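Local atomic coordinates of chintase (PDB entry 5YUQ), a protein that hydrolyses chitin, as a family 18 glycoside hydrolase with a TIM-barrel fold and an active-site tunnel. Residues A[118-123]-A[157-162]; A[103-108]-A[177-182]; A[44-49]-A[97-102]; A[62-67]-A[88-93]. All coordinates share one frame; numbering follows the deposited sequence. Where two conformers were deposited one is given.

Contact 1 of 4, residues A[118-123]-A[157-162]; sequences NSKDEN and ENQQPS
Glu122 and Glu157 meet back to back where two surface loops pass each other, and this is the tight part of the contact. Their CA atoms are the nearest pair between the loops, 4.1 Å apart. CA of Glu157 lies 3.4 Å from the carbonyl O of Glu122, off to the side of the C=O direction. The angle of 149° at the hydrogen makes this a CA-H...O contact. The side chains also pack on the opposing backbone. CG of Glu122 rests 3.4 Å from the backbone O of Glu157, and CG of Glu157 lies 3.5 Å from the backbone O of Glu122. No direct hydrogen bond joins the two loops.

The rest is looser and faces solvent; both glutamates are exposed. Lys120 and Gln159 slant past each other, with CD of Lys120 3.8 Å from NE2 of Gln159. The lysine chain is bent near its end and gives NZ to the backbone O of Asn118, so it serves its own loop. The NE2 of Gln159 is bound to Asn110. On the other flank a bend in Glu157 (chi2 83°) turns its carboxylate to a bridging water, which donates to OD1 of Asn123 and, at 2.9 Å, to OE2 of Glu157. Asp121 closes an Asx turn, its OD2 accepting from the backbone N of Asn123 at 2.9 Å.

Both loops follow strands of the family 18 TIM barrel, 101-105 and 144-149, on the side where the strands end. Segment 118-123 leads into helix 124-139 and touches helix 73-78. Segment 157-162 comes before helix 168-172.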
loop_
_atom_site.group_PDB
_atom_site.type_symbol
_atom_site.label_atom_id
_atom_site.label_comp_id
_atom_site.label_asym_id
_atom_site.label_seq_id
_atom_site.Cartn_x
_atom_site.Cartn_y
_atom_site.Cartn_z
ATOM N N ASN A 118 13.162 10.763 -7.305
ATOM C CA ASN A 118 12.803 11.307 -5.993
ATOM C C ASN A 118 13.990 11.977 -5.323
ATOM O O ASN A 118 15.118 11.483 -5.413
ATOM C CB ASN A 118 12.307 10.191 -5.067
ATOM C CG ASN A 118 10.864 9.818 -5.308
ATOM O OD1 ASN A 118 10.148 10.463 -6.081
ATOM N ND2 ASN A 118 10.418 8.771 -4.631
ATOM N N SER A 119 13.749 13.091 -4.642
ATOM C CA SER A 119 14.796 13.681 -3.817
ATOM C C SER A 119 15.065 12.752 -2.632
ATOM O O SER A 119 14.184 12.009 -2.198
ATOM C CB SER A 119 14.426 15.090 -3.349
ATOM O OG SER A 119 13.222 15.108 -2.596
ATOM N N LYS A 120 16.291 12.780 -2.121
ATOM C CA LYS A 120 16.678 11.901 -1.022
ATOM C C LYS A 120 17.779 12.565 -0.212
ATOM O O LYS A 120 18.559 13.346 -0.747
ATOM C CB LYS A 120 17.162 10.559 -1.560
ATOM C CG LYS A 120 18.292 10.689 -2.562
ATOM C CD LYS A 120 18.765 9.339 -3.061
ATOM C CE LYS A 120 17.657 8.577 -3.773
ATOM N NZ LYS A 120 17.043 9.308 -4.929
ATOM N N ASP A 121 17.834 12.259 1.078
ATOM C CA ASP A 121 18.833 12.825 1.971
ATOM C C ASP A 121 19.090 11.835 3.092
ATOM O O ASP A 121 18.178 11.113 3.501
ATOM C CB ASP A 121 18.344 14.152 2.545
ATOM C CG ASP A 121 19.432 14.906 3.269
ATOM O OD1 ASP A 121 20.145 15.695 2.613
ATOM O OD2 ASP A 121 19.575 14.720 4.496
ATOM N N GLU A 122 20.325 11.788 3.590
ATOM C CA GLU A 122 20.649 10.910 4.712
ATOM C C GLU A 122 19.722 11.125 5.901
ATOM O O GLU A 122 19.462 10.195 6.660
ATOM C CB GLU A 122 22.086 11.147 5.192
ATOM C CG GLU A 122 23.157 10.871 4.169
ATOM C CD GLU A 122 24.481 11.497 4.558
ATOM O OE1 GLU A 122 24.665 11.806 5.759
ATOM O OE2 GLU A 122 25.328 11.699 3.660
ATOM N N ASN A 123 19.237 12.353 6.067
ATOM C CA ASN A 123 18.427 12.702 7.224
ATOM C C ASN A 123 16.939 12.490 7.008
ATOM O O ASN A 123 16.139 12.873 7.857
ATOM C CB ASN A 123 18.637 14.166 7.634
ATOM C CG ASN A 123 20.011 14.430 8.180
ATOM O OD1 ASN A 123 20.694 13.521 8.650
ATOM N ND2 ASN A 123 20.424 15.686 8.130
ATOM N N GLU A 157 20.672 6.640 7.626
ATOM C CA GLU A 157 21.538 7.558 6.897
ATOM C C GLU A 157 22.318 6.866 5.784
ATOM O O GLU A 157 22.791 7.522 4.862
ATOM C CB GLU A 157 22.519 8.245 7.861
ATOM C CG GLU A 157 21.886 9.109 8.955
ATOM C CD GLU A 157 21.431 8.315 10.171
ATOM O OE1 GLU A 157 21.539 7.059 10.166
ATOM O OE2 GLU A 157 20.959 8.962 11.142
ATOM N N ASN A 158 22.438 5.544 5.867
ATOM C CA ASN A 158 23.190 4.773 4.880
ATOM C C ASN A 158 22.284 3.969 3.961
ATOM O O ASN A 158 22.727 3.029 3.288
ATOM C CB ASN A 158 24.185 3.853 5.590
ATOM C CG ASN A 158 25.141 4.622 6.472
ATOM O OD1 ASN A 158 25.316 4.311 7.656
ATOM N ND2 ASN A 158 25.755 5.654 5.903
ATOM N N GLN A 159 21.006 4.354 3.944
ATOM C CA GLN A 159 19.987 3.702 3.119
ATOM C C GLN A 159 19.771 2.246 3.503
ATOM O O GLN A 159 19.389 1.427 2.672
ATOM C CB GLN A 159 20.302 3.835 1.620
ATOM C CG GLN A 159 20.381 5.269 1.112
ATOM C CD GLN A 159 20.380 5.343 -0.402
ATOM O OE1 GLN A 159 20.608 4.342 -1.086
ATOM N NE2 GLN A 159 20.107 6.527 -0.934
ATOM N N GLN A 160 20.008 1.931 4.761
ATOM C CA GLN A 160 19.785 0.640 5.251
ATOM C C GLN A 160 18.539 0.636 6.159
ATOM O O GLN A 160 18.404 1.551 6.925
ATOM C CB GLN A 160 20.905 0.128 6.067
ATOM C CG GLN A 160 22.233 0.124 5.324
ATOM C CD GLN A 160 22.224 -0.754 4.056
ATOM O OE1 GLN A 160 22.622 -0.333 3.026
ATOM N NE2 GLN A 160 21.779 -1.934 4.193
ATOM N N PRO A 161 17.683 -0.389 6.074
ATOM C CA PRO A 161 16.526 -0.360 6.980
ATOM C C PRO A 161 16.962 -0.252 8.437
ATOM O O PRO A 161 17.883 -0.960 8.873
ATOM C CB PRO A 161 15.873 -1.721 6.753
ATOM C CG PRO A 161 16.229 -2.054 5.324
ATOM C CD PRO A 161 17.637 -1.533 5.145
ATOM N N SER A 162 16.309 0.633 9.180
ATOM C CA SER A 162 16.627 0.834 10.582
ATOM C C SER A 162 16.379 -0.444 11.389
ATOM O O SER A 162 15.402 -1.157 11.158
ATOM C CB SER A 162 15.805 2.003 11.125
ATOM O OG SER A 162 16.146 3.216 10.461
HETATM O O HOH W 1 19.801 11.534 10.412
#

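Contact 2 of 4, residues A[103-108]-A[177-182]; sequences NLDWEY and YIMAYD
Met179 lays its thioether end against the carboxylate of Glu107. Its CE is 3.4 Å from OE2 of Glu107, and its SD is 3.5 Å from the same oxygen. The two side chains cross at about a right angle. The methionine reaches this place through a turn at its last torsion (chi3 38°), which swings CE toward the glutamate. Two conformers of Met179 were deposited, so these details hold for one of them. In this conformer SD also lies 3.8 Å from OD1 of Asp105. The two acid side chains are themselves close but not hydrogen-bonded, with OD1 of Asp105 2.9 Å from OE2 of Glu107.

Deeper in the barrel Asn103 meets Tyr177. ND2 of Asn103 is 3.6 Å from CD2 of Tyr177, and it approaches the ring obliquely. The amide and ring planes are 29° apart. Several bonds fix the amide: OD1 is bound to Tyr7 and Ser63, and ND2 to Thr146. This buried polar group is therefore satisfied at both ends. No hydrogen bond links the two segments.

Asn103, Asp105 and Glu107 belong to the sequence DGLNLDWE, which matches the family 18 DxxDxDxE motif, with Asn103 at its second aspartate position. By that match Glu107 is probably the catalytic acid and Asp105 its helper. A cis peptide bond follows Glu107. Met179 and Ala180 each centre an inverse gamma turn.

Strands 101-105 and 175-178 are not neighbours in the barrel. Strand 144-149 runs between them, and its Ala148 touches both Asp105 and Met179. Met348 of strand 346-350 packs on Tyr177 and Met179.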
loop_
_atom_site.group_PDB
_atom_site.type_symbol
_atom_site.label_atom_id
_atom_site.label_comp_id
_atom_site.label_asym_id
_atom_site.label_seq_id
_atom_site.Cartn_x
_atom_site.Cartn_y
_atom_site.Cartn_z
ATOM N N ASN A 103 -2.482 10.809 6.576
ATOM C CA ASN A 103 -1.742 9.583 6.347
ATOM C C ASN A 103 -0.572 9.930 5.436
ATOM O O ASN A 103 -0.772 10.255 4.273
ATOM C CB ASN A 103 -2.669 8.556 5.672
ATOM C CG ASN A 103 -1.934 7.301 5.216
ATOM O OD1 ASN A 103 -1.710 7.093 4.022
ATOM N ND2 ASN A 103 -1.585 6.445 6.168
ATOM N N LEU A 104 0.652 9.874 5.948
ATOM C CA LEU A 104 1.804 10.270 5.142
ATOM C C LEU A 104 2.363 9.049 4.425
ATOM O O LEU A 104 2.645 8.031 5.050
ATOM C CB LEU A 104 2.868 10.975 5.994
ATOM C CG LEU A 104 2.345 12.206 6.744
ATOM C CD1 LEU A 104 3.501 12.996 7.363
ATOM C CD2 LEU A 104 1.485 13.093 5.854
ATOM N N ASP A 105 2.469 9.142 3.099
ATOM C CA ASP A 105 2.847 8.016 2.250
ATOM C C ASP A 105 4.059 8.382 1.394
ATOM O O ASP A 105 4.028 8.347 0.168
ATOM C CB ASP A 105 1.646 7.611 1.377
ATOM C CG ASP A 105 1.839 6.292 0.658
ATOM O OD1 ASP A 105 2.816 5.558 0.928
ATOM O OD2 ASP A 105 0.991 5.969 -0.200
ATOM N N TRP A 106 5.136 8.743 2.065
ATOM C CA TRP A 106 6.403 9.002 1.407
ATOM C C TRP A 106 7.006 7.673 0.968
ATOM O O TRP A 106 7.291 6.801 1.796
ATOM C CB TRP A 106 7.315 9.697 2.417
ATOM C CG TRP A 106 8.669 10.120 1.927
ATOM C CD1 TRP A 106 9.233 9.874 0.709
ATOM C CD2 TRP A 106 9.629 10.877 2.671
ATOM N NE1 TRP A 106 10.494 10.433 0.651
ATOM C CE2 TRP A 106 10.757 11.050 1.846
ATOM C CE3 TRP A 106 9.639 11.425 3.957
ATOM C CZ2 TRP A 106 11.879 11.759 2.259
ATOM C CZ3 TRP A 106 10.757 12.121 4.374
ATOM C CH2 TRP A 106 11.862 12.285 3.524
ATOM N N GLU A 107 7.194 7.524 -0.337
ATOM C CA GLU A 107 7.742 6.301 -0.898
ATOM C C GLU A 107 9.037 6.642 -1.644
ATOM O O GLU A 107 8.987 6.863 -2.850
ATOM C CB GLU A 107 6.723 5.640 -1.843
ATOM C CG GLU A 107 5.401 5.293 -1.150
ATOM C CD GLU A 107 4.428 4.532 -2.044
ATOM O OE1 GLU A 107 4.748 4.276 -3.224
ATOM O OE2 GLU A 107 3.337 4.177 -1.556
ATOM N N TYR A 108 10.197 6.684 -0.971
ATOM C CA TYR A 108 10.387 6.323 0.436
ATOM C C TYR A 108 11.497 7.192 1.009
ATOM O O TYR A 108 12.308 7.732 0.257
ATOM C CB TYR A 108 10.842 4.864 0.545
ATOM C CG TYR A 108 9.948 3.880 -0.150
ATOM C CD1 TYR A 108 8.861 3.320 0.506
ATOM C CD2 TYR A 108 10.182 3.504 -1.470
ATOM C CE1 TYR A 108 8.031 2.421 -0.127
ATOM C CE2 TYR A 108 9.352 2.608 -2.114
ATOM C CZ TYR A 108 8.281 2.065 -1.434
ATOM O OH TYR A 108 7.450 1.164 -2.059
ATOM N N TYR A 177 0.934 1.780 8.584
ATOM C CA TYR A 177 0.204 0.908 7.665
ATOM C C TYR A 177 1.192 0.203 6.750
ATOM O O TYR A 177 1.716 0.816 5.827
ATOM C CB TYR A 177 -0.758 1.731 6.799
ATOM C CG TYR A 177 -1.922 2.400 7.516
ATOM C CD1 TYR A 177 -2.070 2.332 8.898
ATOM C CD2 TYR A 177 -2.876 3.101 6.793
ATOM C CE1 TYR A 177 -3.140 2.951 9.537
ATOM C CE2 TYR A 177 -3.949 3.719 7.420
ATOM C CZ TYR A 177 -4.077 3.634 8.785
ATOM O OH TYR A 177 -5.141 4.248 9.399
ATOM N N ILE A 178 1.438 -1.084 6.991
ATOM C CA ILE A 178 2.431 -1.831 6.217
ATOM C C ILE A 178 1.920 -2.207 4.831
ATOM O O ILE A 178 0.915 -2.907 4.690
ATOM C CB ILE A 178 2.865 -3.112 6.943
ATOM C CG1 ILE A 178 3.486 -2.764 8.297
ATOM C CG2 ILE A 178 3.871 -3.883 6.107
ATOM C CD1 ILE A 178 3.790 -3.983 9.156
ATOM N N MET A 179 2.632 -1.756 3.805
ATOM C CA MET A 179 2.238 -2.054 2.436
ATOM C C MET A 179 2.783 -3.410 2.017
ATOM O O MET A 179 3.727 -3.509 1.232
ATOM C CB MET A 179 2.692 -0.934 1.502
ATOM C CG MET A 179 1.969 0.376 1.803
ATOM S SD MET A 179 2.524 1.767 0.804
ATOM C CE MET A 179 2.801 0.960 -0.778
ATOM N N ALA A 180 2.184 -4.460 2.569
ATOM C CA ALA A 180 2.601 -5.825 2.277
ATOM C C ALA A 180 1.981 -6.307 0.980
ATOM O O ALA A 180 1.255 -7.293 0.951
ATOM C CB ALA A 180 2.199 -6.741 3.416
ATOM N N TYR A 181 2.283 -5.594 -0.093
ATOM C CA TYR A 181 1.822 -5.957 -1.411
ATOM C C TYR A 181 2.817 -5.363 -2.391
ATOM O O TYR A 181 3.724 -4.638 -1.977
ATOM C CB TYR A 181 0.381 -5.487 -1.655
ATOM C CG TYR A 181 0.012 -4.113 -1.132
ATOM C CD1 TYR A 181 0.494 -2.967 -1.737
ATOM C CD2 TYR A 181 -0.878 -3.968 -0.077
ATOM C CE1 TYR A 181 0.144 -1.706 -1.280
ATOM C CE2 TYR A 181 -1.253 -2.709 0.383
ATOM C CZ TYR A 181 -0.741 -1.584 -0.226
ATOM O OH TYR A 181 -1.103 -0.331 0.209
ATOM N N ASP A 182 2.678 -5.706 -3.668
ATOM C CA ASP A 182 3.696 -5.393 -4.667
ATOM C C ASP A 182 5.054 -5.905 -4.211
ATOM O O ASP A 182 6.081 -5.267 -4.451
ATOM C CB ASP A 182 3.775 -3.891 -4.948
ATOM C CG ASP A 182 2.476 -3.321 -5.456
ATOM O OD1 ASP A 182 1.637 -4.084 -5.983
ATOM O OD2 ASP A 182 2.296 -2.096 -5.328
#

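Contact 3 of 4, residues A[44-49]-A[97-102]; sequences SQLKSV and YDLDGL
Tyr97 gives up the most surface here, and its ring is held between Leu46 and Lys47 of helix 43-55. Leu46 comes from one side. Its CD2 sits 3.7 Å from the centroid of the Tyr97 ring and 21° off the ring normal, a CH-pi contact over the face. The leucine is turned with CG opposite its backbone nitrogen (chi1 -176°), which directs that methyl to the ring. Its other branch touches Leu99, with CD1 of Leu46 4.3 Å from CD2 of Leu99.

Lys47 crosses the ring at about a right angle on the side opposite Leu46. Its CG and CE both lie 3.6 Å from CE1 of Tyr97. NZ of Lys47 stands 5.3 Å from the ring centroid, so any cation-pi attraction is weak at most.

Just after Tyr97, helix 80-97 ends in a Schellman motif at Asp98, and the chain turns toward strand 101-105. The ring that joins helices 43-55 and 80-97 is thus gripped by carbon on both sides. A salt bridge from Lys47 to Glu96 and a hydrogen bond from the Tyr97 hydroxyl to Asp43 hold the polar ends, so little weight falls on the weak cation-pi term.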
loop_
_atom_site.group_PDB
_atom_site.type_symbol
_atom_site.label_atom_id
_atom_site.label_comp_id
_atom_site.label_asym_id
_atom_site.label_seq_id
_atom_site.Cartn_x
_atom_site.Cartn_y
_atom_site.Cartn_z
ATOM N N SER A 44 -13.770 19.125 -4.903
ATOM C CA SER A 44 -15.177 18.812 -4.688
ATOM C C SER A 44 -15.374 17.362 -4.282
ATOM O O SER A 44 -16.285 17.045 -3.524
ATOM C CB SER A 44 -15.988 19.121 -5.941
ATOM O OG SER A 44 -15.500 18.394 -7.059
ATOM N N GLN A 45 -14.524 16.476 -4.797
ATOM C CA GLN A 45 -14.622 15.072 -4.411
ATOM C C GLN A 45 -14.261 14.883 -2.945
ATOM O O GLN A 45 -14.965 14.188 -2.220
ATOM C CB GLN A 45 -13.723 14.199 -5.291
ATOM C CG GLN A 45 -14.241 14.059 -6.704
ATOM C CD GLN A 45 -13.339 13.219 -7.581
ATOM O OE1 GLN A 45 -13.533 13.148 -8.789
ATOM N NE2 GLN A 45 -12.352 12.574 -6.978
ATOM N N LEU A 46 -13.157 15.486 -2.509
ATOM C CA LEU A 46 -12.758 15.343 -1.115
ATOM C C LEU A 46 -13.829 15.906 -0.192
ATOM O O LEU A 46 -14.187 15.274 0.793
ATOM C CB LEU A 46 -11.405 16.004 -0.848
ATOM C CG LEU A 46 -10.853 15.830 0.577
ATOM C CD1 LEU A 46 -10.842 14.356 0.960
ATOM C CD2 LEU A 46 -9.452 16.415 0.688
ATOM N N LYS A 47 -14.362 17.079 -0.516
ATOM C CA LYS A 47 -15.412 17.656 0.319
ATOM C C LYS A 47 -16.663 16.787 0.344
ATOM O O LYS A 47 -17.271 16.606 1.395
ATOM C CB LYS A 47 -15.743 19.089 -0.116
ATOM C CG LYS A 47 -14.559 20.022 0.052
ATOM C CD LYS A 47 -14.939 21.439 0.397
ATOM C CE LYS A 47 -13.698 22.216 0.836
ATOM N NZ LYS A 47 -13.922 23.686 0.835
ATOM N N SER A 48 -17.039 16.241 -0.808
ATOM C CA SER A 48 -18.182 15.344 -0.866
ATOM C C SER A 48 -17.976 14.114 0.011
ATOM O O SER A 48 -18.850 13.749 0.790
ATOM C CB SER A 48 -18.471 14.921 -2.307
ATOM O OG SER A 48 -19.263 13.749 -2.314
ATOM N N VAL A 49 -16.806 13.489 -0.100
ATOM C CA VAL A 49 -16.554 12.256 0.639
ATOM C C VAL A 49 -16.411 12.501 2.135
ATOM O O VAL A 49 -16.876 11.695 2.937
ATOM C CB VAL A 49 -15.320 11.490 0.080
ATOM C CG1 VAL A 49 -15.057 10.226 0.898
ATOM C CG2 VAL A 49 -15.567 11.126 -1.374
ATOM N N TYR A 97 -10.612 21.005 4.940
ATOM C CA TYR A 97 -11.422 19.853 4.550
ATOM C C TYR A 97 -12.013 19.109 5.738
ATOM O O TYR A 97 -12.650 18.074 5.562
ATOM C CB TYR A 97 -10.621 18.906 3.652
ATOM C CG TYR A 97 -10.338 19.499 2.298
ATOM C CD1 TYR A 97 -11.253 19.363 1.259
ATOM C CD2 TYR A 97 -9.172 20.213 2.060
ATOM C CE1 TYR A 97 -11.010 19.914 0.019
ATOM C CE2 TYR A 97 -8.918 20.763 0.824
ATOM C CZ TYR A 97 -9.848 20.615 -0.190
ATOM O OH TYR A 97 -9.596 21.171 -1.421
ATOM N N ASP A 98 -11.804 19.652 6.936
ATOM C CA ASP A 98 -12.342 19.080 8.166
ATOM C C ASP A 98 -11.910 17.629 8.300
ATOM O O ASP A 98 -12.702 16.758 8.643
ATOM C CB ASP A 98 -13.873 19.197 8.188
ATOM C CG ASP A 98 -14.458 18.957 9.558
ATOM O OD1 ASP A 98 -13.768 19.206 10.563
ATOM O OD2 ASP A 98 -15.626 18.524 9.633
ATOM N N LEU A 99 -10.631 17.371 8.045
ATOM C CA LEU A 99 -10.139 16.005 8.045
ATOM C C LEU A 99 -9.915 15.511 9.464
ATOM O O LEU A 99 -9.589 16.289 10.360
ATOM C CB LEU A 99 -8.831 15.917 7.255
ATOM C CG LEU A 99 -8.909 16.322 5.786
ATOM C CD1 LEU A 99 -7.498 16.454 5.209
ATOM C CD2 LEU A 99 -9.711 15.302 5.010
ATOM N N ASP A 100 -10.091 14.212 9.658
ATOM C CA ASP A 100 -9.837 13.594 10.951
ATOM C C ASP A 100 -8.400 13.161 11.103
ATOM O O ASP A 100 -7.965 12.813 12.203
ATOM C CB ASP A 100 -10.742 12.392 11.120
ATOM C CG ASP A 100 -12.187 12.764 10.986
ATOM O OD1 ASP A 100 -12.650 13.550 11.837
ATOM O OD2 ASP A 100 -12.842 12.308 10.025
ATOM N N GLY A 101 -7.657 13.188 10.007
ATOM C CA GLY A 101 -6.265 12.820 10.083
ATOM C C GLY A 101 -5.475 12.977 8.810
ATOM O O GLY A 101 -6.013 13.327 7.764
ATOM N N LEU A 102 -4.181 12.712 8.916
ATOM C CA LEU A 102 -3.291 12.728 7.769
ATOM C C LEU A 102 -2.526 11.423 7.749
ATOM O O LEU A 102 -2.003 10.989 8.772
ATOM C CB LEU A 102 -2.302 13.889 7.862
ATOM C CG LEU A 102 -2.862 15.298 7.681
ATOM C CD1 LEU A 102 -1.807 16.334 8.096
ATOM C CD2 LEU A 102 -3.304 15.513 6.238
#

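Contact 4 of 4, residues A[62-67]-A[88-93]; sequences LSVGGW and SNLVDV
Leu62 meets Val93 and Val64 meets Leu90, and both pairs are purely apolar. Methyl touches methyl in each. CD2 of Leu62 is 3.9 Å from CG2 of Val93, and the two side chains cross at about a right angle. CG2 of Val64 is 3.9 Å from CD2 of Leu90, with a slanting approach. Alternate residues of the strand thus meet residues three apart on the helix. With chi1 at 178°, Leu62 swings its CG away from its own backbone nitrogen and carries CD2 to the valine. Leu38 adds to the packing by touching both Val64 and Leu90, and Leu131 and Leu135 of helix 124-139 pack on Leu90.

This is the outer layer of a TIM barrel: strand 59-65 presents one side to helix 80-97, which precedes the neighbouring parallel strand 101-105 in the chain. The sequence SVGG fits the SxGG motif of family 18.

Hydrogen bonds stay within each element or go to other partners. Val93 N bonds to Asn89 O inside the helix. Leu62 and Val64 exchange backbone bonds with Asn103 of the next strand. The side chain of Trp67 packs on Glu107, and its NE1 bonds to Asp272.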
loop_
_atom_site.group_PDB
_atom_site.type_symbol
_atom_site.label_atom_id
_atom_site.label_comp_id
_atom_site.label_asym_id
_atom_site.label_seq_id
_atom_site.Cartn_x
_atom_site.Cartn_y
_atom_site.Cartn_z
ATOM N N LEU A 62 -6.647 12.227 4.906
ATOM C CA LEU A 62 -6.062 12.464 3.597
ATOM C C LEU A 62 -4.687 11.822 3.555
ATOM O O LEU A 62 -3.886 12.001 4.482
ATOM C CB LEU A 62 -5.933 13.964 3.343
ATOM C CG LEU A 62 -5.286 14.398 2.030
ATOM C CD1 LEU A 62 -6.116 13.933 0.847
ATOM C CD2 LEU A 62 -5.115 15.909 2.030
ATOM N N SER A 63 -4.432 11.058 2.497
ATOM C CA SER A 63 -3.114 10.483 2.271
ATOM C C SER A 63 -2.286 11.434 1.432
ATOM O O SER A 63 -2.718 11.879 0.364
ATOM C CB SER A 63 -3.213 9.120 1.591
ATOM O OG SER A 63 -1.937 8.486 1.567
ATOM N N VAL A 64 -1.086 11.726 1.924
ATOM C CA VAL A 64 -0.194 12.690 1.300
ATOM C C VAL A 64 1.034 11.961 0.778
ATOM O O VAL A 64 1.745 11.303 1.543
ATOM C CB VAL A 64 0.244 13.761 2.334
ATOM C CG1 VAL A 64 1.261 14.724 1.730
ATOM C CG2 VAL A 64 -0.970 14.511 2.859
ATOM N N GLY A 65 1.284 12.064 -0.523
ATOM C CA GLY A 65 2.424 11.386 -1.117
ATOM C C GLY A 65 1.961 10.393 -2.159
ATOM O O GLY A 65 1.289 10.769 -3.121
ATOM N N GLY A 66 2.296 9.120 -1.957
ATOM C CA GLY A 66 1.998 8.083 -2.928
ATOM C C GLY A 66 3.149 7.926 -3.899
ATOM O O GLY A 66 4.121 8.672 -3.845
ATOM N N TRP A 67 3.074 6.949 -4.763
ATOM C CA TRP A 67 4.173 6.682 -5.676
ATOM C C TRP A 67 4.634 7.850 -6.499
ATOM O O TRP A 67 5.772 8.080 -6.587
ATOM C CB TRP A 67 3.802 5.507 -6.633
ATOM C CG TRP A 67 4.864 5.072 -7.489
ATOM C CD1 TRP A 67 4.983 5.330 -8.801
ATOM C CD2 TRP A 67 5.956 4.239 -7.130
ATOM N NE1 TRP A 67 6.114 4.790 -9.260
ATOM C CE2 TRP A 67 6.706 4.054 -8.294
ATOM C CE3 TRP A 67 6.382 3.649 -5.953
ATOM C CZ2 TRP A 67 7.878 3.333 -8.316
ATOM C CZ3 TRP A 67 7.536 2.913 -5.976
ATOM C CH2 TRP A 67 8.283 2.772 -7.179
ATOM N N SER A 88 2.657 24.179 7.585
ATOM C CA SER A 88 1.573 25.151 7.604
ATOM C C SER A 88 0.507 24.765 6.582
ATOM O O SER A 88 -0.695 24.830 6.859
ATOM C CB SER A 88 2.125 26.553 7.305
ATOM O OG SER A 88 1.098 27.532 7.371
ATOM N N ASN A 89 0.948 24.341 5.407
ATOM C CA ASN A 89 0.010 23.958 4.362
ATOM C C ASN A 89 -0.757 22.690 4.709
ATOM O O ASN A 89 -1.933 22.559 4.373
ATOM C CB ASN A 89 0.730 23.798 3.025
ATOM C CG ASN A 89 1.128 25.125 2.417
ATOM O OD1 ASN A 89 0.655 26.185 2.839
ATOM N ND2 ASN A 89 1.990 25.076 1.406
ATOM N N LEU A 90 -0.096 21.761 5.391
ATOM C CA LEU A 90 -0.752 20.530 5.826
ATOM C C LEU A 90 -1.796 20.813 6.902
ATOM O O LEU A 90 -2.874 20.225 6.901
ATOM C CB LEU A 90 0.271 19.513 6.331
ATOM C CG LEU A 90 1.139 18.865 5.252
ATOM C CD1 LEU A 90 2.330 18.170 5.889
ATOM C CD2 LEU A 90 0.320 17.870 4.435
ATOM N N VAL A 91 -1.475 21.707 7.827
ATOM C CA VAL A 91 -2.435 22.092 8.851
ATOM C C VAL A 91 -3.629 22.779 8.200
ATOM O O VAL A 91 -4.777 22.548 8.587
ATOM C CB VAL A 91 -1.776 23.001 9.905
ATOM C CG1 VAL A 91 -2.822 23.566 10.857
ATOM C CG2 VAL A 91 -0.703 22.228 10.667
ATOM N N ASP A 92 -3.360 23.602 7.190
ATOM C CA ASP A 92 -4.436 24.310 6.504
ATOM C C ASP A 92 -5.382 23.346 5.800
ATOM O O ASP A 92 -6.592 23.542 5.837
ATOM C CB ASP A 92 -3.884 25.309 5.487
ATOM C CG ASP A 92 -3.279 26.532 6.134
ATOM O OD1 ASP A 92 -3.491 26.747 7.348
ATOM O OD2 ASP A 92 -2.597 27.291 5.412
ATOM N N VAL A 93 -4.806 22.325 5.226
ATOM C CA VAL A 93 -5.631 21.348 4.517
ATOM C C VAL A 93 -6.558 20.596 5.453
ATOM O O VAL A 93 -7.666 20.323 5.148
ATOM C CB VAL A 93 -4.789 20.364 3.667
ATOM C CG1 VAL A 93 -4.165 19.286 4.507
ATOM C CG2 VAL A 93 -5.697 19.703 2.667
#

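In the fold
From the N terminus, contact 3 opens first at helix 43-55 and closes at 97-102. Contact 4 lies wholly within that span, running from strand 59-65 to helix 80-97. The chain then goes straight on from 102 to 103, where contact 2 opens on the same strand, 101-105. Contact 2 closes at 177-182, and contact 1 sits inside its span. So there are two nested pairs in series, and no contacts cross. Contacts 3 and 4 tie outer helices to each other and to the barrel wall. Contact 2 bridges the barrel interior. Contact 1 joins loops beyond it, and Asn118 ND2 comes 3.0 Å from Glu107 O of contact 2.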